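PDB 7OMU: macro domain-containing protein from Thermosipho africanus, which couples a macro domain, whose pocket holds adenosine-5-diphosphoribose in this model, to a separate N-terminal domain of the ADP-ribosyl clan. Local coordinates for residues A[227-232]-A[383-388]; A[237-242]-A[350-355]; A[368-373]-A[400-405]. The protein carries 1 engineered substitution. One frame throughout, in Å; residues are numbered along the deposited sequence.

Interaction 1: A[227-232]-A[383-388]. With APR (adenosine-5-diphosphoribose), chain C.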
loop_
_atom_site.group_PDB
_atom_site.type_symbol
_atom_site.label_atom_id
_atom_site.label_comp_id
_atom_site.label_asym_id
_atom_site.label_seq_id
_atom_site.Cartn_x
_atom_site.Cartn_y
_atom_site.Cartn_z
ATOM N N LEU A 227 8.325 5.846 19.724
ATOM C CA LEU A 227 6.855 5.989 19.545
ATOM C C LEU A 227 6.573 7.095 18.526
ATOM O O LEU A 227 7.208 8.162 18.618
ATOM C CB LEU A 227 6.207 6.309 20.896
ATOM C CG LEU A 227 4.691 6.146 20.954
ATOM C CD1 LEU A 227 4.292 4.707 20.660
ATOM C CD2 LEU A 227 4.153 6.587 22.306
ATOM N N SER A 228 5.670 6.829 17.580
ATOM C CA SER A 228 5.114 7.845 16.652
ATOM C C SER A 228 3.668 7.485 16.294
ATOM O O SER A 228 3.316 6.288 16.315
ATOM C CB SER A 228 5.988 8.037 15.430
ATOM O OG SER A 228 6.124 6.834 14.695
ATOM N N LEU A 229 2.856 8.514 16.049
ATOM C CA LEU A 229 1.464 8.407 15.562
ATOM C C LEU A 229 1.503 8.452 14.038
ATOM O O LEU A 229 2.312 9.221 13.500
ATOM C CB LEU A 229 0.650 9.571 16.119
ATOM C CG LEU A 229 0.726 9.767 17.630
ATOM C CD1 LEU A 229 -0.125 10.954 18.040
ATOM C CD2 LEU A 229 0.290 8.512 18.378
ATOM N N VAL A 230 0.663 7.663 13.371
ATOM C CA VAL A 230 0.725 7.481 11.895
ATOM C C VAL A 230 -0.696 7.491 11.325
ATOM O O VAL A 230 -1.495 6.622 11.732
ATOM C CB VAL A 230 1.468 6.177 11.552
ATOM C CG1 VAL A 230 1.601 5.986 10.052
ATOM C CG2 VAL A 230 2.835 6.095 12.223
ATOM N N GLU A 231 -1.000 8.451 10.447
ATOM C CA GLU A 231 -2.106 8.349 9.463
ATOM C C GLU A 231 -1.592 7.493 8.302
ATOM O O GLU A 231 -0.662 7.943 7.615
ATOM C CB GLU A 231 -2.541 9.719 8.942
ATOM C CG GLU A 231 -3.388 10.529 9.903
ATOM C CD GLU A 231 -3.726 11.935 9.410
ATOM O OE1 GLU A 231 -3.795 12.132 8.178
ATOM O OE2 GLU A 231 -3.913 12.841 10.256
ATOM N N GLY A 232 -2.146 6.299 8.104
ATOM C CA GLY A 232 -1.738 5.410 7.002
ATOM C C GLY A 232 -2.321 4.013 7.122
ATOM O O GLY A 232 -3.268 3.825 7.917
ATOM N N VAL A 383 7.729 1.691 17.607
ATOM C CA VAL A 383 6.268 1.499 17.842
ATOM C C VAL A 383 5.506 2.559 17.046
ATOM O O VAL A 383 5.812 3.757 17.204
ATOM C CB VAL A 383 5.915 1.580 19.335
ATOM C CG1 VAL A 383 4.415 1.511 19.554
ATOM C CG2 VAL A 383 6.621 0.502 20.139
ATOM N N GLN A 384 4.541 2.124 16.236
ATOM C CA GLN A 384 3.641 3.017 15.467
ATOM C C GLN A 384 2.202 2.800 15.945
ATOM O O GLN A 384 1.653 1.713 15.707
ATOM C CB GLN A 384 3.792 2.745 13.972
ATOM C CG GLN A 384 5.189 3.029 13.456
ATOM C CD GLN A 384 5.291 2.887 11.959
ATOM O OE1 GLN A 384 4.524 2.162 11.330
ATOM N NE2 GLN A 384 6.258 3.579 11.380
ATOM N N ILE A 385 1.635 3.792 16.629
ATOM C CA ILE A 385 0.178 3.844 16.930
ATOM C C ILE A 385 -0.497 4.434 15.693
ATOM O O ILE A 385 -0.169 5.583 15.321
ATOM C CB ILE A 385 -0.111 4.654 18.206
ATOM C CG1 ILE A 385 0.529 4.003 19.434
ATOM C CG2 ILE A 385 -1.607 4.839 18.388
ATOM C CD1 ILE A 385 0.329 4.777 20.717
ATOM N N TYR A 386 -1.378 3.658 15.060
ATOM C CA TYR A 386 -2.058 4.032 13.797
ATOM C C TYR A 386 -3.393 4.685 14.141
ATOM O O TYR A 386 -4.313 3.979 14.615
ATOM C CB TYR A 386 -2.173 2.823 12.870
ATOM C CG TYR A 386 -0.979 2.686 11.963
ATOM C CD1 TYR A 386 0.182 2.058 12.387
ATOM C CD2 TYR A 386 -0.991 3.249 10.699
ATOM C CE1 TYR A 386 1.292 1.964 11.566
ATOM C CE2 TYR A 386 0.107 3.156 9.861
ATOM C CZ TYR A 386 1.254 2.517 10.297
ATOM O OH TYR A 386 2.331 2.445 9.466
ATOM N N LEU A 387 -3.471 5.998 13.904
ATOM C CA LEU A 387 -4.660 6.837 14.201
ATOM C C LEU A 387 -5.858 6.317 13.414
ATOM O O LEU A 387 -5.713 5.853 12.282
ATOM C CB LEU A 387 -4.373 8.298 13.837
ATOM C CG LEU A 387 -3.236 8.974 14.603
ATOM C CD1 LEU A 387 -3.034 10.401 14.114
ATOM C CD2 LEU A 387 -3.487 8.950 16.105
ATOM N N PRO A 388 -7.076 6.421 13.990
ATOM C CA PRO A 388 -8.295 5.964 13.331
ATOM C C PRO A 388 -8.596 6.849 12.118
ATOM O O PRO A 388 -8.460 8.055 12.248
ATOM C CB PRO A 388 -9.366 6.132 14.415
ATOM C CG PRO A 388 -8.848 7.269 15.266
ATOM C CD PRO A 388 -7.350 7.056 15.287
HETATM N N1 APR C . -4.448 1.015 9.192
HETATM C C2 APR C . -4.625 1.713 10.323
HETATM N N3 APR C . -5.728 1.873 11.053
HETATM C C4 APR C . -6.758 1.207 10.503
HETATM C C5 APR C . -6.734 0.452 9.348
HETATM C C6 APR C . -5.507 0.358 8.662
HETATM N N6 APR C . -5.335 -0.332 7.537
HETATM N N7 APR C . -7.993 -0.083 9.100
HETATM C C8 APR C . -8.741 0.348 10.090
HETATM N N9 APR C . -8.041 1.142 10.974
HETATM C "C1'" APR C . -8.538 1.796 12.187
HETATM C "C2'" APR C . -10.012 2.190 12.125
HETATM O "O2'" APR C . -10.164 3.514 11.662
HETATM C "C3'" APR C . -10.490 2.018 13.574
HETATM O "O3'" APR C . -10.714 3.280 14.188
HETATM O "O4'" APR C . -8.415 0.886 13.252
HETATM C "C4'" APR C . -9.373 1.233 14.282
HETATM C "C5'" APR C . -9.800 -0.021 15.015
HETATM O "O5'" APR C . -10.391 -0.978 14.083
HETATM P PA APR C . -11.634 -1.918 14.502
HETATM O O1A APR C . -11.516 -3.231 13.798
HETATM O O2A APR C . -12.910 -1.161 14.334
HETATM O O3A APR C . -11.371 -2.164 16.070
HETATM P PB APR C . -12.286 -2.128 17.393
HETATM O O1B APR C . -12.936 -0.787 17.477
HETATM O O2B APR C . -11.465 -2.579 18.557
HETATM O O5D APR C . -13.397 -3.244 17.054
HETATM C C5D APR C . -13.121 -4.651 17.315
HETATM O O4D APR C . -14.336 -5.387 15.362
HETATM O O1D APR C . -12.318 -5.836 14.343
HETATM C C1D APR C . -13.504 -6.396 14.775
HETATM O O2D APR C . -13.420 -8.775 15.491
HETATM C C2D APR C . -13.225 -7.429 15.879
HETATM O O3D APR C . -15.417 -7.627 16.961
HETATM C C3D APR C . -14.138 -7.013 17.031
HETATM C C4D APR C . -14.257 -5.503 16.798
#
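V230 lies over one face of the Y386 ring, its CB 3.8 Å from the ring centroid in a CH-pi contact only 15° off the normal. With CG1 anti to the backbone N (chi1 -178°), that methyl is carried over the CE2 and CZ side of the ring, while CG2 turns to the CB of Q384, 3.9 Å away. The phenol is held from within its own strand as well: Y386 OH donates to Q384 OE1 at 2.9 Å, reaching the amide oxygen from above its carbonyl plane. Strands 227-231 and 383-386 run parallel here in the macro-domain sheet, bonded from S228 N to V383 O and on, in alternation, to L387 N with V230 O at 3.0 Å. On the face opposite V230 and Y386, L229 and I385 lie side by side, CD2 of L229 being 3.9 Å from CB of I385, and L227 packs on V383; helix 365-376 covers I385. Beyond the strand ends the ligand arrives: G232 O sits at the edge of the Y386 ring, 3.6 Å from CD2, and 3.3 Å from N1 of APR. CB of Y386 is 3.7 Å from the adenine C2.

Interaction 2: A[237-242]-A[350-355]. With APR (adenosine-5-diphosphoribose), chain C.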
loop_
_atom_site.group_PDB
_atom_site.type_symbol
_atom_site.label_atom_id
_atom_site.label_comp_id
_atom_site.label_asym_id
_atom_site.label_seq_id
_atom_site.Cartn_x
_atom_site.Cartn_y
_atom_site.Cartn_z
ATOM N N SER A 237 2.889 -0.652 6.674
ATOM C CA SER A 237 3.982 -0.390 7.650
ATOM C C SER A 237 4.970 -1.541 7.503
ATOM O O SER A 237 4.542 -2.619 7.039
ATOM C CB SER A 237 3.499 -0.262 9.079
ATOM O OG SER A 237 3.588 -1.494 9.778
ATOM N N ARG A 238 6.228 -1.333 7.869
ATOM C CA ARG A 238 7.237 -2.418 7.812
ATOM C C ARG A 238 7.600 -2.821 9.246
ATOM O O ARG A 238 8.715 -3.351 9.455
ATOM C CB ARG A 238 8.400 -1.976 6.920
ATOM C CG ARG A 238 7.996 -1.803 5.463
ATOM C CD ARG A 238 9.159 -1.962 4.502
ATOM N NE ARG A 238 9.752 -3.296 4.539
ATOM C CZ ARG A 238 9.256 -4.384 3.950
ATOM N NH1 ARG A 238 8.123 -4.332 3.267
ATOM N NH2 ARG A 238 9.898 -5.534 4.057
ATOM N N MET A 239 6.670 -2.630 10.188
ATOM C CA MET A 239 6.804 -3.133 11.580
ATOM C C MET A 239 6.733 -4.664 11.543
ATOM O O MET A 239 6.022 -5.215 10.677
ATOM C CB MET A 239 5.707 -2.591 12.504
ATOM C CG MET A 239 5.714 -1.077 12.669
ATOM S SD MET A 239 7.260 -0.390 13.323
ATOM C CE MET A 239 7.958 0.294 11.823
ATOM N N GLN A 240 7.461 -5.313 12.446
ATOM C CA GLN A 240 7.666 -6.783 12.466
ATOM C C GLN A 240 6.411 -7.470 13.026
ATOM O O GLN A 240 6.130 -8.605 12.614
ATOM C CB GLN A 240 8.940 -7.087 13.257
ATOM C CG GLN A 240 9.236 -8.569 13.419
ATOM C CD GLN A 240 8.862 -9.117 14.775
ATOM O OE1 GLN A 240 8.199 -8.469 15.587
ATOM N NE2 GLN A 240 9.311 -10.330 15.042
ATOM N N THR A 241 5.687 -6.812 13.931
ATOM C CA THR A 241 4.462 -7.346 14.578
ATOM C C THR A 241 3.317 -6.362 14.333
ATOM O O THR A 241 3.433 -5.199 14.754
ATOM C CB THR A 241 4.693 -7.602 16.073
ATOM O OG1 THR A 241 5.682 -8.625 16.205
ATOM C CG2 THR A 241 3.436 -8.016 16.808
ATOM N N LEU A 242 2.268 -6.818 13.651
ATOM C CA LEU A 242 1.027 -6.044 13.408
ATOM C C LEU A 242 -0.025 -6.520 14.411
ATOM O O LEU A 242 -0.302 -7.730 14.464
ATOM C CB LEU A 242 0.564 -6.250 11.961
ATOM C CG LEU A 242 1.654 -6.126 10.894
ATOM C CD1 LEU A 242 1.046 -6.210 9.500
ATOM C CD2 LEU A 242 2.447 -4.833 11.053
ATOM N N SER A 350 9.744 -4.858 16.392
ATOM C CA SER A 350 9.026 -3.578 16.151
ATOM C C SER A 350 7.516 -3.844 16.087
ATOM O O SER A 350 7.124 -4.978 15.779
ATOM C CB SER A 350 9.538 -2.889 14.910
ATOM O OG SER A 350 9.394 -3.705 13.761
ATOM N N LEU A 351 6.701 -2.833 16.382
ATOM C CA LEU A 351 5.258 -3.009 16.684
ATOM C C LEU A 351 4.417 -1.921 15.997
ATOM O O LEU A 351 4.761 -0.727 16.100
ATOM C CB LEU A 351 5.097 -2.970 18.206
ATOM C CG LEU A 351 3.713 -3.325 18.735
ATOM C CD1 LEU A 351 3.381 -4.780 18.457
ATOM C CD2 LEU A 351 3.624 -3.036 20.220
ATOM N N ALA A 352 3.350 -2.334 15.316
ATOM C CA ALA A 352 2.249 -1.465 14.851
ATOM C C ALA A 352 0.975 -1.880 15.590
ATOM O O ALA A 352 0.534 -3.024 15.409
ATOM C CB ALA A 352 2.082 -1.577 13.354
ATOM N N VAL A 353 0.429 -0.995 16.422
ATOM C CA VAL A 353 -0.904 -1.178 17.065
ATOM C C VAL A 353 -1.858 -0.169 16.434
ATOM O O VAL A 353 -1.494 0.990 16.230
ATOM C CB VAL A 353 -0.839 -1.032 18.599
ATOM C CG1 VAL A 353 0.202 -1.952 19.222
ATOM C CG2 VAL A 353 -0.568 0.396 19.027
ATOM N N PRO A 354 -3.100 -0.575 16.084
ATOM C CA PRO A 354 -4.130 0.374 15.679
ATOM C C PRO A 354 -4.732 1.012 16.931
ATOM O O PRO A 354 -4.615 0.426 17.983
ATOM C CB PRO A 354 -5.151 -0.512 14.961
ATOM C CG PRO A 354 -5.059 -1.823 15.700
ATOM C CD PRO A 354 -3.596 -1.960 16.075
ATOM N N ALA A 355 -5.347 2.181 16.788
ATOM C CA ALA A 355 -6.163 2.814 17.850
ATOM C C ALA A 355 -7.178 1.781 18.354
ATOM O O ALA A 355 -8.066 1.404 17.578
ATOM C CB ALA A 355 -6.825 4.057 17.306
HETATM N N1 APR C . -4.448 1.015 9.192
HETATM C C2 APR C . -4.625 1.713 10.323
HETATM N N3 APR C . -5.728 1.873 11.053
HETATM C C4 APR C . -6.758 1.207 10.503
HETATM C C5 APR C . -6.734 0.452 9.348
HETATM C C6 APR C . -5.507 0.358 8.662
HETATM N N6 APR C . -5.335 -0.332 7.537
HETATM N N7 APR C . -7.993 -0.083 9.100
HETATM C C8 APR C . -8.741 0.348 10.090
HETATM N N9 APR C . -8.041 1.142 10.974
HETATM C "C1'" APR C . -8.538 1.796 12.187
HETATM C "C2'" APR C . -10.012 2.190 12.125
HETATM O "O2'" APR C . -10.164 3.514 11.662
HETATM C "C3'" APR C . -10.490 2.018 13.574
HETATM O "O3'" APR C . -10.714 3.280 14.188
HETATM O "O4'" APR C . -8.415 0.886 13.252
HETATM C "C4'" APR C . -9.373 1.233 14.282
HETATM C "C5'" APR C . -9.800 -0.021 15.015
HETATM O "O5'" APR C . -10.391 -0.978 14.083
HETATM P PA APR C . -11.634 -1.918 14.502
HETATM O O1A APR C . -11.516 -3.231 13.798
HETATM O O2A APR C . -12.910 -1.161 14.334
HETATM O O3A APR C . -11.371 -2.164 16.070
HETATM P PB APR C . -12.286 -2.128 17.393
HETATM O O1B APR C . -12.936 -0.787 17.477
HETATM O O2B APR C . -11.465 -2.579 18.557
HETATM O O5D APR C . -13.397 -3.244 17.054
HETATM C C5D APR C . -13.121 -4.651 17.315
HETATM O O4D APR C . -14.336 -5.387 15.362
HETATM O O1D APR C . -12.318 -5.836 14.343
HETATM C C1D APR C . -13.504 -6.396 14.775
HETATM O O2D APR C . -13.420 -8.775 15.491
HETATM C C2D APR C . -13.225 -7.429 15.879
HETATM O O3D APR C . -15.417 -7.627 16.961
HETATM C C3D APR C . -14.138 -7.013 17.031
HETATM C C4D APR C . -14.257 -5.503 16.798
#
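Two neighbouring parallel strands of the macro-domain sheet, 241-246 and 351-354, meet here, and the second runs on to the wall of the APR pocket. The pairing opens at S350, where OG accepts the backbone N-H of Q240 at 2.8 Å. That hydroxyl sits between its own backbone N and carbonyl carbon (chi1 59°), which turns it to the loop just before the partner strand, so a side chain starts the bonding before the main chain takes over. T241 N then donates to S350 O at 3.0 Å, and A352 N returns a bond to T241 O at 2.9 Å that is nearly straight, with 172° at the hydrogen.

The side chains sort onto two faces. On one, T241 CG2 meets L351 CD1 at 3.6 Å, the two chains crossing at a slant. On the other, the methyl of A352 is gathered in by M239 and L242: M239 CG lies 3.7 Å from A352 CB, with the thioether folding back to put SD beside S350 CB. The Q240 amide is fixed by several partners. T241 OG1 donates to Q240 OE1 at 2.6 Å from well above the carbonyl plane, K349 N adds a weak bond to the same oxygen, and Q240 NE2 binds Q311. S237 OG, which touches A352 CB, bonds to M234 O, and the backbone N of M234 in turn binds APR.

Further along, A355 O comes within 3.4 Å of APR C5', and P354 packs near the adenosine ribose. A ligand set at the C-terminal ends of parallel central strands is the usual layout of the alpha/beta macro-domain fold.

Interaction 3: A[368-373]-A[400-405]; sequences VGPLMC and PKFLLD
G369 is where segment 368-373 first meets the C-terminal helix: CD2 of L403 lies against its backbone, 3.6 Å from the carbonyl carbon C of G369, with no side chain in between. P370 follows and takes the largest share of the contact on this helix. Its ring nitrogen has no hydrogen to give to the preceding turn, and the helix is kinked at this point. The outer edge of the pyrrolidine reaches F402, with CG 3.5 Å from CE2 of that ring, approaching it obliquely, while CD rests 3.8 Å from CD2 of L403. The CA of P370 points its hydrogen at the L403 carbonyl, a C-H...O contact of 3.6 Å from CA to O. One turn on, C373 directs its side chain at the same place. Its CB lies close to the carbonyl oxygen of L403, and SG, anti to the carbonyl carbon (chi1 -72°), is thereby placed 3.8 Å from CB of L403. CB of C373 also meets CD2 of L404, 3.9 Å away, where the short helix 400-403 has just ended. The joint is thus mainly apolar packing. Around it, L371 turns to helix 329-346, and M372 and C373 face I385 of strand 383-386. C373 also touches L227, and L403 rests on L229 of strand 227-231, so helix 365-376 and the chain's last helical turn both pack against the same region of the sheet.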
loop_
_atom_site.group_PDB
_atom_site.type_symbol
_atom_site.label_atom_id
_atom_site.label_comp_id
_atom_site.label_asym_id
_atom_site.label_seq_id
_atom_site.Cartn_x
_atom_site.Cartn_y
_atom_site.Cartn_z
ATOM N N VAL A 368 -8.374 6.544 24.978
ATOM C CA VAL A 368 -7.509 5.413 24.538
ATOM C C VAL A 368 -6.106 5.939 24.216
ATOM O O VAL A 368 -5.129 5.277 24.590
ATOM C CB VAL A 368 -8.131 4.673 23.341
ATOM C CG1 VAL A 368 -7.185 3.625 22.782
ATOM C CG2 VAL A 368 -9.461 4.044 23.712
ATOM N N GLY A 369 -6.012 7.077 23.530
ATOM C CA GLY A 369 -4.731 7.666 23.097
ATOM C C GLY A 369 -3.726 7.710 24.246
ATOM O O GLY A 369 -2.698 7.035 24.206
ATOM N N PRO A 370 -3.996 8.507 25.304
ATOM C CA PRO A 370 -3.091 8.593 26.447
ATOM C C PRO A 370 -2.764 7.203 27.015
ATOM O O PRO A 370 -1.598 6.905 27.179
ATOM C CB PRO A 370 -3.872 9.463 27.440
ATOM C CG PRO A 370 -4.743 10.324 26.565
ATOM C CD PRO A 370 -5.159 9.398 25.443
ATOM N N LEU A 371 -3.789 6.383 27.259
ATOM C CA LEU A 371 -3.634 5.017 27.831
ATOM C C LEU A 371 -2.598 4.229 27.017
ATOM O O LEU A 371 -1.654 3.702 27.624
ATOM C CB LEU A 371 -4.994 4.311 27.833
ATOM C CG LEU A 371 -4.994 2.874 28.351
ATOM C CD1 LEU A 371 -4.343 2.780 29.728
ATOM C CD2 LEU A 371 -6.408 2.315 28.378
ATOM N N MET A 372 -2.766 4.167 25.695
ATOM C CA MET A 372 -1.875 3.418 24.771
ATOM C C MET A 372 -0.455 3.989 24.862
ATOM O O MET A 372 0.491 3.192 24.961
ATOM C CB MET A 372 -2.352 3.526 23.321
ATOM C CG MET A 372 -3.592 2.723 23.013
ATOM S SD MET A 372 -4.096 2.950 21.286
ATOM C CE MET A 372 -2.919 1.878 20.468
ATOM N N CYS A 373 -0.317 5.314 24.806
ATOM C CA CYS A 373 0.995 6.016 24.819
ATOM C C CYS A 373 1.701 5.739 26.150
ATOM O O CYS A 373 2.869 5.312 26.113
ATOM C CB CYS A 373 0.831 7.516 24.589
ATOM S SG CYS A 373 0.394 7.926 22.880
ATOM N N PRO A 400 2.428 15.650 22.576
ATOM C CA PRO A 400 2.961 14.807 23.645
ATOM C C PRO A 400 2.524 15.318 25.025
ATOM O O PRO A 400 2.406 14.519 25.937
ATOM C CB PRO A 400 4.479 14.921 23.460
ATOM C CG PRO A 400 4.665 16.288 22.843
ATOM C CD PRO A 400 3.473 16.454 21.924
ATOM N N LYS A 401 2.295 16.629 25.140
ATOM C CA LYS A 401 1.741 17.276 26.356
ATOM C C LYS A 401 0.489 16.519 26.805
ATOM O O LYS A 401 0.382 16.214 28.007
ATOM C CB LYS A 401 1.413 18.743 26.081
ATOM C CG LYS A 401 0.816 19.480 27.270
ATOM C CD LYS A 401 0.900 20.988 27.119
ATOM C CE LYS A 401 -0.004 21.739 28.072
ATOM N NZ LYS A 401 0.662 21.994 29.369
ATOM N N PHE A 402 -0.409 16.209 25.867
ATOM C CA PHE A 402 -1.689 15.503 26.131
ATOM C C PHE A 402 -1.446 14.004 26.340
ATOM O O PHE A 402 -1.909 13.465 27.364
ATOM C CB PHE A 402 -2.693 15.707 24.996
ATOM C CG PHE A 402 -3.990 14.970 25.210
ATOM C CD1 PHE A 402 -4.885 15.382 26.187
ATOM C CD2 PHE A 402 -4.295 13.840 24.465
ATOM C CE1 PHE A 402 -6.066 14.690 26.404
ATOM C CE2 PHE A 402 -5.483 13.155 24.679
ATOM C CZ PHE A 402 -6.367 13.581 25.647
ATOM N N LEU A 403 -0.752 13.354 25.403
ATOM C CA LEU A 403 -0.679 11.872 25.320
ATOM C C LEU A 403 0.338 11.300 26.317
ATOM O O LEU A 403 0.125 10.151 26.740
ATOM C CB LEU A 403 -0.336 11.473 23.884
ATOM C CG LEU A 403 -1.404 11.804 22.843
ATOM C CD1 LEU A 403 -0.871 11.586 21.442
ATOM C CD2 LEU A 403 -2.660 10.979 23.056
ATOM N N LEU A 404 1.385 12.045 26.685
ATOM C CA LEU A 404 2.457 11.565 27.604
ATOM C C LEU A 404 2.433 12.342 28.926
ATOM O O LEU A 404 3.523 12.688 29.412
ATOM C CB LEU A 404 3.812 11.706 26.904
ATOM C CG LEU A 404 3.968 10.904 25.614
ATOM C CD1 LEU A 404 5.210 11.339 24.846
ATOM C CD2 LEU A 404 4.014 9.413 25.913
ATOM N N ASP A 405 1.245 12.571 29.500
ATOM C CA ASP A 405 1.072 13.231 30.827
ATOM C C ASP A 405 -0.347 12.986 31.354
ATOM O O ASP A 405 -0.615 13.251 32.530
ATOM C CB ASP A 405 1.379 14.730 30.755
ATOM C CG ASP A 405 2.864 15.038 30.686
ATOM O OD1 ASP A 405 3.573 14.684 31.651
ATOM O OD2 ASP A 405 3.304 15.596 29.652
#

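Interactions 1 and 2 are adjacent parts of one sheet, their centres 9 Å apart, with strands 383-386 and 351-354 side by side between the two outer partners. Q384 N to L351 O and Y386 N to V353 O, both 2.9 Å, are probable hydrogen bonds that join them. Both contacts reach APR, interaction 1 at the adenine through G232 and Y386 and at the adenosine ribose through P388, interaction 2 at the same ribose through P354 and A355. Interaction 3, centred 13 Å from interaction 1 and 18 Å from interaction 2, packs on the sheet face carrying L229 and I385. M372 spans the two strands from there, its CE 3.8 Å from I385 CG2 and close to V353.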